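Local coordinates for protein lipase (Pelosinus fermentans, PDB 5AH0) that is a lipase that hydrolyses ester bonds, including those of the synthetic polyester poly(butylene adipate-co-terephthalate), at residues A[19-24]-A[195-200]. Residues are numbered along the deposited sequence; the frame is centred on the assembly and turned at random.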
loop_
_atom_site.group_PDB
_atom_site.type_symbol
_atom_site.label_atom_id
_atom_site.label_comp_id
_atom_site.label_asym_id
_atom_site.label_seq_id
_atom_site.Cartn_x
_atom_site.Cartn_y
_atom_site.Cartn_z
ATOM N N GLU A 19 -15.335 3.715 5.518
ATOM C CA GLU A 19 -14.976 3.043 6.756
ATOM C C GLU A 19 -14.381 4.034 7.743
ATOM O O GLU A 19 -13.914 5.101 7.341
ATOM C CB GLU A 19 -13.970 1.925 6.490
ATOM C CG GLU A 19 -14.501 0.765 5.678
ATOM C CD GLU A 19 -13.387 -0.154 5.196
ATOM O OE1 GLU A 19 -12.415 0.352 4.594
ATOM O OE2 GLU A 19 -13.484 -1.382 5.412
ATOM N N VAL A 20 -14.393 3.671 9.024
ATOM C CA VAL A 20 -13.788 4.481 10.076
ATOM C C VAL A 20 -14.251 5.920 9.959
ATOM O O VAL A 20 -13.470 6.809 9.618
ATOM C CB VAL A 20 -12.246 4.437 10.017
ATOM C CG1 VAL A 20 -11.636 5.102 11.246
ATOM C CG2 VAL A 20 -11.763 3.005 9.915
ATOM N N LEU A 21 -15.534 6.136 10.220
ATOM C CA LEU A 21 -16.103 7.471 10.173
ATOM C C LEU A 21 -15.305 8.401 11.062
ATOM O O LEU A 21 -14.923 8.034 12.174
ATOM C CB LEU A 21 -17.566 7.450 10.604
ATOM C CG LEU A 21 -18.571 7.332 9.464
ATOM C CD1 LEU A 21 -18.344 6.062 8.651
ATOM C CD2 LEU A 21 -19.985 7.365 10.021
ATOM N N GLY A 22 -15.027 9.597 10.565
ATOM C CA GLY A 22 -14.377 10.592 11.383
ATOM C C GLY A 22 -12.878 10.648 11.218
ATOM O O GLY A 22 -12.246 11.559 11.734
ATOM N N LEU A 23 -12.297 9.677 10.523
ATOM C CA LEU A 23 -10.856 9.676 10.267
ATOM C C LEU A 23 -10.545 9.145 8.870
ATOM O O LEU A 23 -10.705 7.954 8.596
ATOM C CB LEU A 23 -10.109 8.844 11.312
ATOM C CG LEU A 23 -8.599 9.121 11.392
ATOM C CD1 LEU A 23 -8.330 10.468 12.038
ATOM C CD2 LEU A 23 -7.860 8.040 12.118
ATOM N N LYS A 24 -10.108 10.037 7.991
ATOM C CA LYS A 24 -9.655 9.656 6.659
ATOM C C LYS A 24 -8.231 9.097 6.733
ATOM O O LYS A 24 -7.360 9.681 7.389
ATOM C CB LYS A 24 -9.700 10.866 5.728
ATOM C CG LYS A 24 -10.742 10.815 4.639
ATOM C CD LYS A 24 -12.140 10.711 5.185
ATOM C CE LYS A 24 -13.105 10.514 4.056
ATOM N NZ LYS A 24 -14.471 10.336 4.579
ATOM N N LYS A 195 -18.515 -0.316 17.495
ATOM C CA LYS A 195 -19.306 -0.015 16.312
ATOM C C LYS A 195 -18.467 0.545 15.172
ATOM O O LYS A 195 -19.010 1.070 14.207
ATOM C CB LYS A 195 -20.454 0.944 16.645
ATOM C CG LYS A 195 -21.563 0.298 17.470
ATOM C CD LYS A 195 -22.848 1.118 17.405
ATOM C CE LYS A 195 -24.035 0.371 18.021
ATOM N NZ LYS A 195 -25.326 1.108 17.840
ATOM N N LEU A 196 -17.148 0.417 15.281
ATOM C CA LEU A 196 -16.241 0.877 14.232
ATOM C C LEU A 196 -16.505 0.167 12.908
ATOM O O LEU A 196 -16.578 -1.060 12.851
ATOM C CB LEU A 196 -14.789 0.645 14.650
ATOM C CG LEU A 196 -13.700 1.017 13.644
ATOM C CD1 LEU A 196 -13.436 2.525 13.647
ATOM C CD2 LEU A 196 -12.410 0.258 13.981
ATOM N N ILE A 197 -16.649 0.935 11.839
ATOM C CA ILE A 197 -16.803 0.344 10.523
ATOM C C ILE A 197 -15.421 0.039 9.957
ATOM O O ILE A 197 -14.673 0.941 9.581
ATOM C CB ILE A 197 -17.580 1.258 9.577
ATOM C CG1 ILE A 197 -18.891 1.688 10.242
ATOM C CG2 ILE A 197 -17.829 0.558 8.242
ATOM C CD1 ILE A 197 -19.711 2.655 9.424
ATOM N N TYR A 198 -15.067 -1.237 9.956
ATOM C CA TYR A 198 -13.792 -1.683 9.425
ATOM C C TYR A 198 -13.961 -3.091 8.882
ATOM O O TYR A 198 -14.581 -3.936 9.523
ATOM C CB TYR A 198 -12.699 -1.637 10.499
ATOM C CG TYR A 198 -11.293 -1.781 9.957
ATOM C CD1 TYR A 198 -10.803 -3.025 9.559
ATOM C CD2 TYR A 198 -10.447 -0.678 9.849
ATOM C CE1 TYR A 198 -9.502 -3.170 9.061
ATOM C CE2 TYR A 198 -9.140 -0.809 9.349
ATOM C CZ TYR A 198 -8.683 -2.061 8.961
ATOM O OH TYR A 198 -7.412 -2.205 8.468
ATOM N N ASP A 199 -13.430 -3.342 7.693
ATOM C CA ASP A 199 -13.593 -4.640 7.062
ATOM C C ASP A 199 -12.291 -5.171 6.470
ATOM O O ASP A 199 -11.613 -4.468 5.726
ATOM C CB ASP A 199 -14.655 -4.565 5.973
ATOM C CG ASP A 199 -14.799 -5.873 5.230
ATOM O OD1 ASP A 199 -14.633 -6.937 5.872
ATOM O OD2 ASP A 199 -15.063 -5.841 4.012
ATOM N N PHE A 200 -11.958 -6.426 6.763
ATOM C CA PHE A 200 -10.676 -6.951 6.309
ATOM C C PHE A 200 -10.696 -7.381 4.855
ATOM O O PHE A 200 -9.636 -7.606 4.256
ATOM C CB PHE A 200 -10.221 -8.093 7.211
ATOM C CG PHE A 200 -9.881 -7.635 8.596
ATOM C CD1 PHE A 200 -8.691 -6.969 8.838
ATOM C CD2 PHE A 200 -10.748 -7.855 9.651
ATOM C CE1 PHE A 200 -8.373 -6.526 10.105
ATOM C CE2 PHE A 200 -10.435 -7.422 10.923
ATOM C CZ PHE A 200 -9.248 -6.751 11.148
#
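Two loops of the alpha/beta-hydrolase fold meet where Glu19 and Val20, the latter the first residue of a type II beta turn ending at Leu23, lie against the extended residues Leu196 to Asp199. One backbone bond joins them: Val20 N donates to Ile197 O over 2.8 Å, with an N-H...O angle of 148° and in the carbonyl plane. Leu23 N returns to Val20 O at 3.2 Å to close the turn, and Gly22 suits its third position because a side chain there would jam against the preceding carbonyl oxygen.

Glu19 passes its CB over the same Ile197 O and, with its chain extended beyond CG (chi2 168°), is long enough to carry OE2 to Asp199 N at 3.0 Å, a weak, bent bond. The other oxygen, OE1, accepts from Gly16 N, so the carboxylate ties its own loop to the 195-200 segment. With an alanine here, Asp199 N and Gly16 N would each probably lose an acceptor, and the loops would be held together less firmly. Asp199 turns its own carboxylate to Arg87 in a salt bridge, which probably eases the nearness of two acidic groups.

The extended chain alternates, so Leu196 and Tyr198 are buried while Ile197 is exposed. Branched Val20 serves both buried neighbours: with CG1 anti to the backbone N (chi1 -171°), its two methyls diverge, CG1 lying 4.0 Å from Leu196 CD1 and CG2 meeting the Tyr198 ring edge at CD2, 3.9 Å away. On the exposed side, Leu21 CD1 touches Ile197 CD1 at 3.8 Å. Tyr198 suits its buried place because its OH is satisfied by a hydrogen bond with Met13 O in the loop after strand 6-9. The buried side chains pack on helix 173-190, where Leu196 rests on Val183 and Tyr198 on Leu186, while Leu196 also touches Leu215 of helix 215-223.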